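Local coordinates for protein GCN5-related N-acetyltransferase (PDB 2OZG) that binds coenzyme A and, as a member of the GNAT family, probably transfers acetyl groups to amines, perhaps those of aminoglycosides, at residues Gln21-Ile26 / Glu48-Ile53; Gln106-Gln111 / Arg289-Cys294; Val259-Ser264 / Ala268-Leu273; Phe326-Ala331 / Gln383-Glu388. All coordinates share one frame; numbering follows the deposited sequence. Where two conformers were deposited one is given.

Contact 1 of 4, residues Gln21-Ile26 / Glu48-Ile53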
loop_
_atom_site.group_PDB
_atom_site.type_symbol
_atom_site.label_atom_id
_atom_site.label_comp_id
_atom_site.label_asym_id
_atom_site.label_seq_id
_atom_site.Cartn_x
_atom_site.Cartn_y
_atom_site.Cartn_z
ATOM N N GLN A 21 26.443 0.658 -32.796
ATOM C CA GLN A 21 25.765 1.771 -32.135
ATOM C C GLN A 21 24.263 1.725 -32.311
ATOM O O GLN A 21 23.549 2.087 -31.384
ATOM C CB GLN A 21 26.200 3.100 -32.687
ATOM C CG GLN A 21 27.536 3.548 -32.227
ATOM C CD GLN A 21 27.949 4.786 -32.951
ATOM O OE1 GLN A 21 28.114 5.835 -32.339
ATOM N NE2 GLN A 21 28.065 4.692 -34.284
ATOM N N GLN A 22 23.808 1.419 -33.537
ATOM C CA GLN A 22 22.407 1.284 -33.802
ATOM C C GLN A 22 21.912 0.176 -32.927
ATOM O O GLN A 22 20.897 0.348 -32.323
ATOM C CB GLN A 22 22.092 0.898 -35.238
ATOM C CG GLN A 22 22.132 2.023 -36.237
ATOM C CD GLN A 22 22.711 1.595 -37.566
ATOM O OE1 GLN A 22 23.923 1.430 -37.700
ATOM N NE2 GLN A 22 21.856 1.438 -38.561
ATOM N N LEU A 23 22.606 -0.973 -32.880
ATOM C CA LEU A 23 22.101 -2.082 -32.053
ATOM C C LEU A 23 22.041 -1.651 -30.595
ATOM O O LEU A 23 21.090 -1.937 -29.893
ATOM C CB LEU A 23 22.980 -3.325 -32.221
ATOM C CG LEU A 23 22.639 -4.544 -31.365
ATOM C CD1 LEU A 23 21.206 -5.104 -31.657
ATOM C CD2 LEU A 23 23.691 -5.649 -31.533
ATOM N N GLY A 24 23.085 -0.983 -30.127
ATOM C CA GLY A 24 23.150 -0.511 -28.758
ATOM C C GLY A 24 21.979 0.366 -28.431
ATOM O O GLY A 24 21.453 0.252 -27.343
ATOM N N ASN A 25 21.582 1.225 -29.374
ATOM C CA ASN A 25 20.379 2.051 -29.232
ATOM C C ASN A 25 19.123 1.218 -29.161
ATOM O O ASN A 25 18.225 1.503 -28.378
ATOM C CB ASN A 25 20.227 2.953 -30.436
ATOM C CG ASN A 25 21.141 4.071 -30.408
ATOM O OD1 ASN A 25 21.782 4.346 -29.386
ATOM N ND2 ASN A 25 21.249 4.757 -31.541
ATOM N N ILE A 26 19.044 0.203 -30.020
ATOM C CA ILE A 26 17.879 -0.673 -30.003
ATOM C C ILE A 26 17.817 -1.382 -28.664
ATOM O O ILE A 26 16.731 -1.493 -28.059
ATOM C CB ILE A 26 17.924 -1.736 -31.127
ATOM C CG1 ILE A 26 17.681 -1.066 -32.464
ATOM C CG2 ILE A 26 16.881 -2.796 -30.892
ATOM C CD1 ILE A 26 17.946 -1.970 -33.625
ATOM N N GLU A 48 32.344 -8.717 -30.554
ATOM C CA GLU A 48 32.503 -9.988 -31.256
ATOM C C GLU A 48 31.396 -10.950 -30.939
ATOM O O GLU A 48 31.104 -11.817 -31.759
ATOM C CB GLU A 48 33.849 -10.671 -30.922
ATOM C CG GLU A 48 34.232 -10.717 -29.421
ATOM C CD GLU A 48 34.726 -9.360 -28.886
ATOM N N ASN A 49 30.804 -10.795 -29.744
ATOM C CA ASN A 49 29.720 -11.638 -29.264
ATOM C C ASN A 49 28.343 -11.181 -29.664
ATOM O O ASN A 49 27.371 -11.897 -29.456
ATOM C CB ASN A 49 29.810 -11.761 -27.743
ATOM C CG ASN A 49 31.050 -12.492 -27.313
ATOM O OD1 ASN A 49 31.424 -13.462 -27.945
ATOM N ND2 ASN A 49 31.736 -11.986 -26.277
ATOM N N PHE A 50 28.244 -9.993 -30.238
ATOM C CA PHE A 50 26.918 -9.534 -30.681
ATOM C C PHE A 50 26.609 -9.928 -32.137
ATOM O O PHE A 50 27.501 -10.112 -32.994
ATOM C CB PHE A 50 26.727 -8.061 -30.463
ATOM C CG PHE A 50 26.581 -7.672 -29.034
ATOM C CD1 PHE A 50 27.690 -7.397 -28.271
ATOM C CD2 PHE A 50 25.340 -7.491 -28.479
ATOM C CE1 PHE A 50 27.542 -6.985 -26.959
ATOM C CE2 PHE A 50 25.186 -7.092 -27.161
ATOM C CZ PHE A 50 26.288 -6.829 -26.411
ATOM N N ARG A 51 25.335 -10.143 -32.378
ATOM C CA ARG A 51 24.823 -10.554 -33.673
ATOM C C ARG A 51 23.708 -9.603 -33.989
ATOM O O ARG A 51 22.994 -9.120 -33.084
ATOM C CB ARG A 51 24.200 -11.959 -33.603
ATOM C CG ARG A 51 25.159 -13.017 -33.215
ATOM C CD ARG A 51 26.248 -13.123 -34.272
ATOM N NE ARG A 51 27.233 -14.126 -33.909
ATOM C CZ ARG A 51 28.330 -13.885 -33.220
ATOM N NH1 ARG A 51 28.665 -12.670 -32.802
ATOM N NH2 ARG A 51 29.116 -14.887 -32.954
ATOM N N VAL A 52 23.515 -9.409 -35.279
ATOM C CA VAL A 52 22.516 -8.461 -35.780
ATOM C C VAL A 52 21.605 -9.102 -36.776
ATOM O O VAL A 52 22.043 -9.914 -37.546
ATOM C CB VAL A 52 23.256 -7.267 -36.500
ATOM C CG1 VAL A 52 22.296 -6.437 -37.323
ATOM C CG2 VAL A 52 23.975 -6.396 -35.452
ATOM N N ILE A 53 20.324 -8.734 -36.765
ATOM C CA ILE A 53 19.402 -9.132 -37.835
ATOM C C ILE A 53 18.957 -7.880 -38.594
ATOM O O ILE A 53 18.648 -6.846 -37.983
ATOM C CB ILE A 53 18.195 -9.968 -37.320
ATOM C CG1 ILE A 53 17.365 -10.505 -38.471
ATOM C CG2 ILE A 53 17.315 -9.194 -36.386
ATOM C CD1 ILE A 53 16.190 -11.293 -38.005
#
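Arg51 NH1 donates nearly straight hydrogen bonds to two main-chain oxygens of its own segment, lying 2.8 Å from Glu48 O and equally 2.8 Å from Phe50 O. Both acceptors lie in the guanidinium plane, but the carbonyls are used differently: NH1 is tilted 33° from the plane of the Glu48 carbonyl and stands well above that of Phe50. The first two side-chain torsions fold the arginine back over the turn that leads into strand 50-55, and NH2 carries on to a salt bridge with Glu107. The CB of Arg51 points away from helix 20-30, yet its carbonyl takes part in the contact, with Leu23 CD2 3.9 Å from Arg51 O. Leu23 CD2 also meets the Phe50 ring obliquely, 3.9 Å from Phe50 CD2, and rests 4.0 Å from Val52 CG2. Leu23 sends CG anti to the backbone N (chi1 176°), which carries its branched end off the helix toward the strand. Leucine suits this place because one methyl can bridge the spacing between Phe50 and Val52. The axes of the two short elements run nearly perpendicular, at 87°, so few helix residues meet the strand, and Leu23 carries the helix side alone. The chemistry thus divides by face: apolar side chains bind strand to helix on one side, while on the other a buried arginine spends NH1 on main-chain oxygens and NH2 on a carboxylate.

Contact 2 of 4, residues Gln106-Gln111 / Arg289-Cys294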
loop_
_atom_site.group_PDB
_atom_site.type_symbol
_atom_site.label_atom_id
_atom_site.label_comp_id
_atom_site.label_asym_id
_atom_site.label_seq_id
_atom_site.Cartn_x
_atom_site.Cartn_y
_atom_site.Cartn_z
ATOM N N GLN A 106 21.503 -22.161 -35.298
ATOM C CA GLN A 106 22.271 -22.766 -36.366
ATOM C C GLN A 106 23.736 -22.436 -36.185
ATOM O O GLN A 106 24.590 -23.299 -36.382
ATOM C CB GLN A 106 21.774 -22.299 -37.729
ATOM C CG GLN A 106 22.691 -22.654 -38.930
ATOM C CD GLN A 106 22.859 -24.183 -39.198
ATOM O OE1 GLN A 106 22.224 -25.047 -38.558
ATOM N NE2 GLN A 106 23.710 -24.504 -40.172
ATOM N N GLU A 107 24.052 -21.198 -35.803
ATOM C CA GLU A 107 25.464 -20.867 -35.581
ATOM C C GLU A 107 26.040 -21.661 -34.404
ATOM O O GLU A 107 27.128 -22.195 -34.464
ATOM C CB GLU A 107 25.637 -19.370 -35.331
ATOM C CG GLU A 107 27.053 -19.014 -35.021
ATOM C CD GLU A 107 27.279 -17.529 -34.840
ATOM O OE1 GLU A 107 26.366 -16.697 -35.124
ATOM O OE2 GLU A 107 28.396 -17.204 -34.398
ATOM N N ILE A 108 25.300 -21.745 -33.309
ATOM C CA ILE A 108 25.782 -22.471 -32.131
ATOM C C ILE A 108 26.061 -23.943 -32.507
ATOM O O ILE A 108 27.117 -24.526 -32.150
ATOM C CB ILE A 108 24.759 -22.332 -30.993
ATOM C CG1 ILE A 108 24.677 -20.850 -30.569
ATOM C CG2 ILE A 108 25.121 -23.207 -29.804
ATOM C CD1 ILE A 108 23.449 -20.522 -29.728
ATOM N N SER A 109 25.160 -24.506 -33.300
ATOM C CA SER A 109 25.290 -25.852 -33.731
ATOM C C SER A 109 26.582 -26.021 -34.556
ATOM O O SER A 109 27.298 -26.995 -34.377
ATOM C CB SER A 109 24.059 -26.316 -34.517
ATOM O OG SER A 109 24.175 -25.942 -35.876
ATOM N N GLU A 110 26.866 -25.072 -35.448
ATOM C CA GLU A 110 28.061 -25.133 -36.283
ATOM C C GLU A 110 29.330 -25.001 -35.486
ATOM O O GLU A 110 30.405 -25.281 -36.002
ATOM C CB GLU A 110 28.039 -24.029 -37.345
ATOM C CG GLU A 110 26.953 -24.233 -38.409
ATOM C CD GLU A 110 26.726 -22.990 -39.263
ATOM O OE1 GLU A 110 27.158 -21.871 -38.841
ATOM O OE2 GLU A 110 26.082 -23.132 -40.336
ATOM N N GLN A 111 29.218 -24.547 -34.240
ATOM C CA GLN A 111 30.375 -24.396 -33.372
ATOM C C GLN A 111 30.528 -25.587 -32.447
ATOM O O GLN A 111 31.434 -25.608 -31.618
ATOM C CB GLN A 111 30.271 -23.097 -32.564
ATOM C CG GLN A 111 30.339 -21.827 -33.362
ATOM C CD GLN A 111 31.581 -21.718 -34.258
ATOM O OE1 GLN A 111 31.466 -21.418 -35.450
ATOM N NE2 GLN A 111 32.752 -22.024 -33.707
ATOM N N ARG A 289 18.054 -25.124 -24.574
ATOM C CA ARG A 289 17.849 -25.731 -25.846
ATOM C C ARG A 289 18.901 -26.821 -25.999
ATOM O O ARG A 289 20.114 -26.573 -25.824
ATOM C CB ARG A 289 17.997 -24.692 -26.972
ATOM C CG ARG A 289 17.011 -24.930 -28.188
ATOM C CD ARG A 289 17.299 -26.128 -29.053
ATOM N NE ARG A 289 16.325 -26.165 -30.150
ATOM C CZ ARG A 289 16.284 -27.100 -31.083
ATOM N NH1 ARG A 289 17.153 -28.109 -31.070
ATOM N NH2 ARG A 289 15.339 -27.061 -31.999
ATOM N N ILE A 290 18.456 -28.036 -26.275
ATOM C CA ILE A 290 19.389 -29.106 -26.661
ATOM C C ILE A 290 19.726 -28.865 -28.119
ATOM O O ILE A 290 18.911 -29.087 -29.004
ATOM C CB ILE A 290 18.758 -30.487 -26.487
ATOM C CG1 ILE A 290 18.326 -30.686 -25.023
ATOM C CG2 ILE A 290 19.694 -31.594 -27.034
ATOM C CD1 ILE A 290 19.407 -31.083 -24.023
ATOM N N VAL A 291 20.924 -28.357 -28.363
ATOM C CA VAL A 291 21.359 -28.040 -29.709
ATOM C C VAL A 291 21.852 -29.297 -30.471
ATOM O O VAL A 291 21.573 -29.477 -31.678
ATOM C CB VAL A 291 22.457 -26.966 -29.680
ATOM C CG1 VAL A 291 22.972 -26.665 -31.099
ATOM C CG2 VAL A 291 21.939 -25.685 -29.008
ATOM N N ASN A 292 22.579 -30.157 -29.750
ATOM C CA ASN A 292 23.054 -31.455 -30.277
ATOM C C ASN A 292 22.741 -32.586 -29.284
ATOM O O ASN A 292 23.312 -32.651 -28.193
ATOM C CB ASN A 292 24.528 -31.397 -30.594
ATOM C CG ASN A 292 24.982 -32.616 -31.348
ATOM O OD1 ASN A 292 24.943 -33.744 -30.849
ATOM N ND2 ASN A 292 25.367 -32.402 -32.575
ATOM N N VAL A 293 21.795 -33.439 -29.630
ATOM C CA VAL A 293 21.370 -34.478 -28.699
ATOM C C VAL A 293 22.503 -35.379 -28.251
ATOM O O VAL A 293 22.651 -35.628 -27.062
ATOM C CB VAL A 293 20.197 -35.366 -29.303
ATOM C CG1 VAL A 293 19.941 -36.642 -28.497
ATOM C CG2 VAL A 293 18.933 -34.568 -29.368
ATOM N N CYS A 294 23.301 -35.876 -29.203
ATOM C CA CYS A 294 24.404 -36.785 -28.883
ATOM C C CYS A 294 25.452 -36.122 -28.024
ATOM O O CYS A 294 25.825 -36.639 -26.977
ATOM C CB CYS A 294 25.090 -37.310 -30.155
ATOM S SG CYS A 294 23.992 -38.230 -31.219
HETATM O O HOH W 1 25.826 -29.569 -33.546
#
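This is a small apolar contact, supplemented by one water, between the C-terminal part of helix 96-110 and the turn that joins strand 279-290 to helix 293-299. Val291 makes the contact with both methyls. Its CG1 lies 3.6 Å from Ser109 CB and as near to Ser109 CA, pressed against the helix backbone where a small residue permits close approach. Its CG2 meets Ile108 CG2 at 4.1 Å, the two side chains crossing at about a right angle. A beta-branched valine suits the turn because its two methyls diverge onto neighbouring helix residues. Serine is equally apt: with chi1 at 85°, OG turns back onto its own helix and hydrogen-bonds Gln106 O at 2.7 Å. That oxygen also accepts from Glu110 N at 3.0 Å, both donors arriving on the same face of the carbonyl plane. The serine hydroxyl is thereby satisfied within the helix, and it is CB, with CA, that meets the valine. Beside the methyls a water spans the two segments, donating to Ser109 O at 3.1 Å and accepting from Asn292 ND2 at 3.0 Å. Asn292 is also the N-cap of helix 293-299, its OD1 bonding Lys295 N, so one amide serves both the water and the helix start. Around this joint, Ile108 packs on Ala80 and Ile82 of strand 75-87, while Val293 packs on Ile349 and Leu352 of helix 349-357.

Contact 3 of 4, residues Val259-Ser264 / Ala268-Leu273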
loop_
_atom_site.group_PDB
_atom_site.type_symbol
_atom_site.label_atom_id
_atom_site.label_comp_id
_atom_site.label_asym_id
_atom_site.label_seq_id
_atom_site.Cartn_x
_atom_site.Cartn_y
_atom_site.Cartn_z
ATOM N N VAL A 259 17.765 -8.450 4.100
ATOM C CA VAL A 259 18.826 -8.998 3.284
ATOM C C VAL A 259 18.199 -9.888 2.214
ATOM O O VAL A 259 17.227 -10.650 2.488
ATOM C CB VAL A 259 19.807 -9.889 4.077
ATOM C CG1 VAL A 259 20.830 -10.524 3.126
ATOM C CG2 VAL A 259 20.518 -9.108 5.166
ATOM N N THR A 260 18.729 -9.778 0.991
ATOM C CA THR A 260 18.346 -10.686 -0.088
ATOM C C THR A 260 19.553 -11.441 -0.628
ATOM O O THR A 260 20.697 -10.962 -0.583
ATOM C CB THR A 260 17.725 -9.938 -1.306
ATOM O OG1 THR A 260 18.735 -9.123 -1.931
ATOM C CG2 THR A 260 16.585 -9.069 -0.899
ATOM N N TRP A 261 19.293 -12.656 -1.076
ATOM C CA TRP A 261 20.306 -13.464 -1.746
ATOM C C TRP A 261 19.639 -14.368 -2.767
ATOM O O TRP A 261 18.432 -14.712 -2.640
ATOM C CB TRP A 261 21.121 -14.290 -0.741
ATOM C CG TRP A 261 20.445 -15.472 -0.153
ATOM C CD1 TRP A 261 20.728 -16.764 -0.448
ATOM C CD2 TRP A 261 19.400 -15.525 0.868
ATOM N NE1 TRP A 261 19.930 -17.603 0.292
ATOM C CE2 TRP A 261 19.089 -16.877 1.068
ATOM C CE3 TRP A 261 18.676 -14.560 1.584
ATOM C CZ2 TRP A 261 18.137 -17.300 2.022
ATOM C CZ3 TRP A 261 17.725 -14.970 2.476
ATOM C CH2 TRP A 261 17.463 -16.310 2.689
ATOM N N LYS A 262 20.437 -14.878 -3.688
ATOM C CA LYS A 262 19.933 -15.823 -4.704
ATOM C C LYS A 262 20.371 -17.237 -4.331
ATOM O O LYS A 262 21.484 -17.456 -3.925
ATOM C CB LYS A 262 20.416 -15.448 -6.099
ATOM C CG LYS A 262 19.841 -14.090 -6.502
ATOM C CD LYS A 262 20.249 -13.673 -7.925
ATOM C CE LYS A 262 19.595 -14.532 -8.976
ATOM N NZ LYS A 262 20.053 -14.002 -10.290
ATOM N N SER A 263 19.435 -18.157 -4.423
ATOM C CA SER A 263 19.654 -19.499 -4.132
ATOM C C SER A 263 18.722 -20.371 -5.009
ATOM O O SER A 263 18.176 -19.975 -6.059
ATOM C CB SER A 263 19.403 -19.715 -2.649
ATOM O OG SER A 263 19.933 -20.928 -2.251
ATOM N N SER A 264 18.650 -21.606 -4.585
ATOM C CA SER A 264 17.763 -22.561 -5.127
ATOM C C SER A 264 16.362 -22.301 -4.594
ATOM O O SER A 264 16.183 -21.678 -3.520
ATOM C CB SER A 264 18.147 -23.908 -4.563
ATOM O OG SER A 264 17.177 -24.806 -5.053
ATOM N N ALA A 268 18.929 -24.466 0.952
ATOM C CA ALA A 268 19.483 -25.172 2.096
ATOM C C ALA A 268 20.028 -24.255 3.216
ATOM O O ALA A 268 20.111 -24.674 4.385
ATOM C CB ALA A 268 20.585 -26.116 1.606
ATOM N N LEU A 269 20.427 -23.024 2.872
ATOM C CA LEU A 269 20.975 -22.108 3.853
ATOM C C LEU A 269 19.951 -21.797 4.951
ATOM O O LEU A 269 20.309 -21.672 6.116
ATOM C CB LEU A 269 21.420 -20.795 3.194
ATOM C CG LEU A 269 22.546 -20.784 2.141
ATOM C CD1 LEU A 269 22.866 -19.349 1.813
ATOM C CD2 LEU A 269 23.778 -21.484 2.542
ATOM N N THR A 270 18.679 -21.745 4.590
ATOM C CA THR A 270 17.602 -21.464 5.549
ATOM C C THR A 270 17.404 -22.628 6.536
ATOM O O THR A 270 16.724 -22.485 7.548
ATOM C CB THR A 270 16.293 -21.127 4.825
ATOM O OG1 THR A 270 16.027 -22.091 3.811
ATOM C CG2 THR A 270 16.374 -19.740 4.174
ATOM N N LEU A 271 18.034 -23.760 6.268
ATOM C CA LEU A 271 17.912 -24.898 7.186
ATOM C C LEU A 271 18.540 -24.527 8.538
ATOM O O LEU A 271 18.075 -24.956 9.593
ATOM C CB LEU A 271 18.567 -26.164 6.587
ATOM C CG LEU A 271 18.614 -27.399 7.501
ATOM C CD1 LEU A 271 17.226 -27.826 7.882
ATOM C CD2 LEU A 271 19.343 -28.501 6.827
ATOM N N LEU A 272 19.580 -23.693 8.498
ATOM C CA LEU A 272 20.266 -23.299 9.697
ATOM C C LEU A 272 19.640 -22.167 10.527
ATOM O O LEU A 272 20.103 -21.901 11.606
ATOM C CB LEU A 272 21.711 -22.960 9.359
ATOM C CG LEU A 272 22.533 -24.102 8.744
ATOM C CD1 LEU A 272 23.966 -23.669 8.658
ATOM C CD2 LEU A 272 22.431 -25.363 9.590
ATOM N N LEU A 273 18.617 -21.494 10.013
ATOM C CA LEU A 273 17.924 -20.420 10.758
ATOM C C LEU A 273 17.030 -20.981 11.872
ATOM O O LEU A 273 16.494 -22.097 11.761
ATOM C CB LEU A 273 17.055 -19.634 9.790
ATOM C CG LEU A 273 17.709 -18.968 8.550
ATOM C CD1 LEU A 273 16.627 -18.403 7.582
ATOM C CD2 LEU A 273 18.637 -17.875 8.946
#
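Trp261 holds CG between its backbone N and carbonyl carbon (chi1 75°), swinging the indole from strand 258-263 toward the short 3-10 turn at 269-272, where Thr270 offers CG2, placed anti to its carbonyl carbon. That methyl meets the benzene edge of the indole in the ring plane, Thr270 CG2 lying 3.7 Å from Trp261 CZ2 and 3.9 Å from Trp261 CH2. Leu269 comes to the pyrrole end instead, its CD1 lying obliquely 3.7 Å from Trp261 NE1 and 4.0 Å from Trp261 CD1. A broad, flat ring suits a place where two successive residues of a tight turn need a common partner. The turn itself is closed by Leu271 N bonding Ala268 O at 2.9 Å, and Asp267 OD2 accepts from Thr270 N. Replacing Trp261 with an alanine would probably leave Leu269 CD1 and Thr270 CG2 without their shared partner and open a gap between strand and turn. Trp261 also belongs to an aromatic cluster, meeting Trp140 and Trp234 of the flanking strands and, edge-to-face, Trp246 of helix 239-250. Its strand runs antiparallel to 132-143 and parallel to 227-236, while Leu269 also packs on Phe245 of helix 239-250.

Contact 4 of 4, residues Phe326-Ala331 / Gln383-Glu388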
loop_
_atom_site.group_PDB
_atom_site.type_symbol
_atom_site.label_atom_id
_atom_site.label_comp_id
_atom_site.label_asym_id
_atom_site.label_seq_id
_atom_site.Cartn_x
_atom_site.Cartn_y
_atom_site.Cartn_z
ATOM N N PHE A 326 17.823 -42.595 -30.768
ATOM C CA PHE A 326 19.128 -42.606 -30.136
ATOM C C PHE A 326 19.068 -43.588 -28.941
ATOM O O PHE A 326 18.054 -43.668 -28.199
ATOM C CB PHE A 326 19.497 -41.188 -29.599
ATOM C CG PHE A 326 19.496 -40.110 -30.645
ATOM C CD1 PHE A 326 18.331 -39.393 -30.928
ATOM C CD2 PHE A 326 20.662 -39.805 -31.356
ATOM C CE1 PHE A 326 18.310 -38.417 -31.933
ATOM C CE2 PHE A 326 20.649 -38.817 -32.358
ATOM C CZ PHE A 326 19.476 -38.126 -32.647
ATOM N N ILE A 327 20.139 -44.341 -28.774
ATOM C CA ILE A 327 20.310 -45.151 -27.584
ATOM C C ILE A 327 21.312 -44.437 -26.673
ATOM O O ILE A 327 22.450 -44.191 -27.056
ATOM C CB ILE A 327 20.851 -46.549 -27.893
ATOM C CG1 ILE A 327 19.955 -47.218 -28.940
ATOM C CG2 ILE A 327 20.967 -47.323 -26.600
ATOM C CD1 ILE A 327 20.481 -48.579 -29.479
ATOM N N LEU A 328 20.861 -44.089 -25.480
ATOM C CA LEU A 328 21.714 -43.544 -24.433
ATOM C C LEU A 328 22.122 -44.701 -23.523
ATOM O O LEU A 328 21.255 -45.280 -22.848
ATOM C CB LEU A 328 20.905 -42.560 -23.594
ATOM C CG LEU A 328 21.575 -41.934 -22.410
ATOM C CD1 LEU A 328 22.826 -41.179 -22.827
ATOM C CD2 LEU A 328 20.562 -41.042 -21.712
ATOM N N SER A 329 23.407 -45.051 -23.488
ATOM C CA SER A 329 23.872 -46.140 -22.608
ATOM C C SER A 329 24.697 -45.514 -21.526
ATOM O O SER A 329 25.704 -44.855 -21.807
ATOM C CB SER A 329 24.763 -47.178 -23.349
ATOM O OG SER A 329 24.039 -47.725 -24.424
ATOM N N VAL A 330 24.269 -45.695 -20.291
ATOM C CA VAL A 330 24.945 -45.105 -19.119
ATOM C C VAL A 330 25.574 -46.181 -18.219
ATOM O O VAL A 330 24.971 -47.215 -17.902
ATOM C CB VAL A 330 23.952 -44.193 -18.309
ATOM C CG1 VAL A 330 24.627 -43.567 -17.097
ATOM C CG2 VAL A 330 23.402 -43.069 -19.198
ATOM N N ALA A 331 26.810 -45.943 -17.814
ATOM C CA ALA A 331 27.498 -46.837 -16.884
ATOM C C ALA A 331 28.685 -46.061 -16.346
ATOM O O ALA A 331 29.236 -45.189 -17.029
ATOM C CB ALA A 331 27.956 -48.053 -17.549
ATOM N N GLN A 383 16.309 -43.134 -13.244
ATOM C CA GLN A 383 17.595 -43.467 -12.664
ATOM C C GLN A 383 18.713 -42.617 -13.293
ATOM O O GLN A 383 19.578 -42.071 -12.584
ATOM C CB GLN A 383 17.895 -44.959 -12.904
ATOM C CG GLN A 383 16.942 -45.911 -12.144
ATOM C CD GLN A 383 17.081 -47.349 -12.574
ATOM O OE1 GLN A 383 17.573 -47.623 -13.672
ATOM N NE2 GLN A 383 16.609 -48.278 -11.742
ATOM N N ILE A 384 18.678 -42.505 -14.622
ATOM C CA ILE A 384 19.699 -41.741 -15.388
ATOM C C ILE A 384 19.745 -40.254 -15.067
ATOM O O ILE A 384 20.840 -39.669 -14.876
ATOM C CB ILE A 384 19.481 -41.932 -16.919
ATOM C CG1 ILE A 384 19.763 -43.380 -17.313
ATOM C CG2 ILE A 384 20.371 -41.035 -17.783
ATOM C CD1 ILE A 384 19.328 -43.760 -18.719
ATOM N N PHE A 385 18.570 -39.627 -15.043
ATOM C CA PHE A 385 18.524 -38.151 -14.955
ATOM C C PHE A 385 18.281 -37.570 -13.582
ATOM O O PHE A 385 18.183 -36.366 -13.459
ATOM C CB PHE A 385 17.500 -37.581 -15.956
ATOM C CG PHE A 385 17.883 -37.835 -17.401
ATOM C CD1 PHE A 385 18.887 -37.065 -18.008
ATOM C CD2 PHE A 385 17.234 -38.807 -18.146
ATOM C CE1 PHE A 385 19.287 -37.328 -19.318
ATOM C CE2 PHE A 385 17.631 -39.090 -19.484
ATOM C CZ PHE A 385 18.647 -38.339 -20.050
ATOM N N ALA A 386 18.247 -38.415 -12.563
ATOM C CA ALA A 386 17.983 -37.984 -11.173
ATOM C C ALA A 386 19.095 -37.065 -10.734
ATOM O O ALA A 386 20.243 -37.259 -11.121
ATOM C CB ALA A 386 17.923 -39.194 -10.256
ATOM N N GLY A 387 18.758 -36.066 -9.931
ATOM C CA GLY A 387 19.749 -35.125 -9.499
ATOM C C GLY A 387 19.146 -33.982 -8.710
ATOM O O GLY A 387 17.937 -33.840 -8.619
ATOM N N GLU A 388 20.005 -33.186 -8.117
ATOM C CA GLU A 388 19.583 -32.046 -7.354
ATOM C C GLU A 388 18.868 -31.082 -8.327
ATOM O O GLU A 388 19.242 -30.979 -9.505
ATOM C CB GLU A 388 20.783 -31.394 -6.639
ATOM C CG GLU A 388 21.448 -32.298 -5.559
ATOM C CD GLU A 388 22.535 -31.588 -4.727
ATOM O OE1 GLU A 388 22.721 -30.377 -4.968
ATOM O OE2 GLU A 388 23.170 -32.229 -3.833
#
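The sterol carrier protein-like domain supplies both partners here: the last turn of helix 375-385 lies against strand 324-331 of a five-stranded mixed sheet. Leu328 and Val330, alternate residues of the strand, direct their CB atoms toward the helix, while Ser329 between them points away. Ile384 answers both. Its CG2 sits 3.9 Å from Leu328 CD2, the two side chains meeting tip to tip, and the same CG2 is 3.9 Å from Val330 CG2, where the side chains pass at a slant. Val330 CG2 also stands 4.1 Å from Ile384 CG1, so it touches both branches of the isoleucine. Phe385 joins through the far end of its ring, with CZ 3.7 Å from Leu328 CD2. Ile384 CG2 lies 3.7 Å above the plane of that ring, over its centre, and so sits between the aromatic face and Val330, with Leu328 CD2 to the side, touching both Ile384 and Phe385. With CG2 anti to the backbone N and CG1 beside it (chi1 -67°), Ile384 spreads its branches across the strand, which is why a beta-branched residue suits the place. An alanine in place of Ile384 would probably leave Val330 and Leu328 without the CG2 they share and one face of the Phe385 ring without that cover. Beyond the helix, Glu388 forms a salt bridge with Arg363 of the second subunit. Here the aliphatic side chains of strand 324-331 and the end of helix 375-385 form an apolar helix-on-sheet layer, consistent with the SCP2-like fold.

All four contacts are largely buried and apolar, but their settings differ. Contact 1 lies wholly in the N-terminal acetyltransferase domain, and contact 2 joins a helix of that domain to the chain leading into the C-terminal domain; the two are tied by the Arg51–Glu107 salt bridge. Contact 2 also meets contact 4, where Cys294 SG packs 3.6 Å from Phe326 CE2. Contact 3 lies nested within the chain loop that contact 2 closes, about 18 Å from it between nearest atoms, and is the one built around an indole. Aliphatic methyls against Phe rings mark contacts 1 and 4, whereas contact 2 adds a bridging water. Contacts 3 and 4 both reach the second subunit.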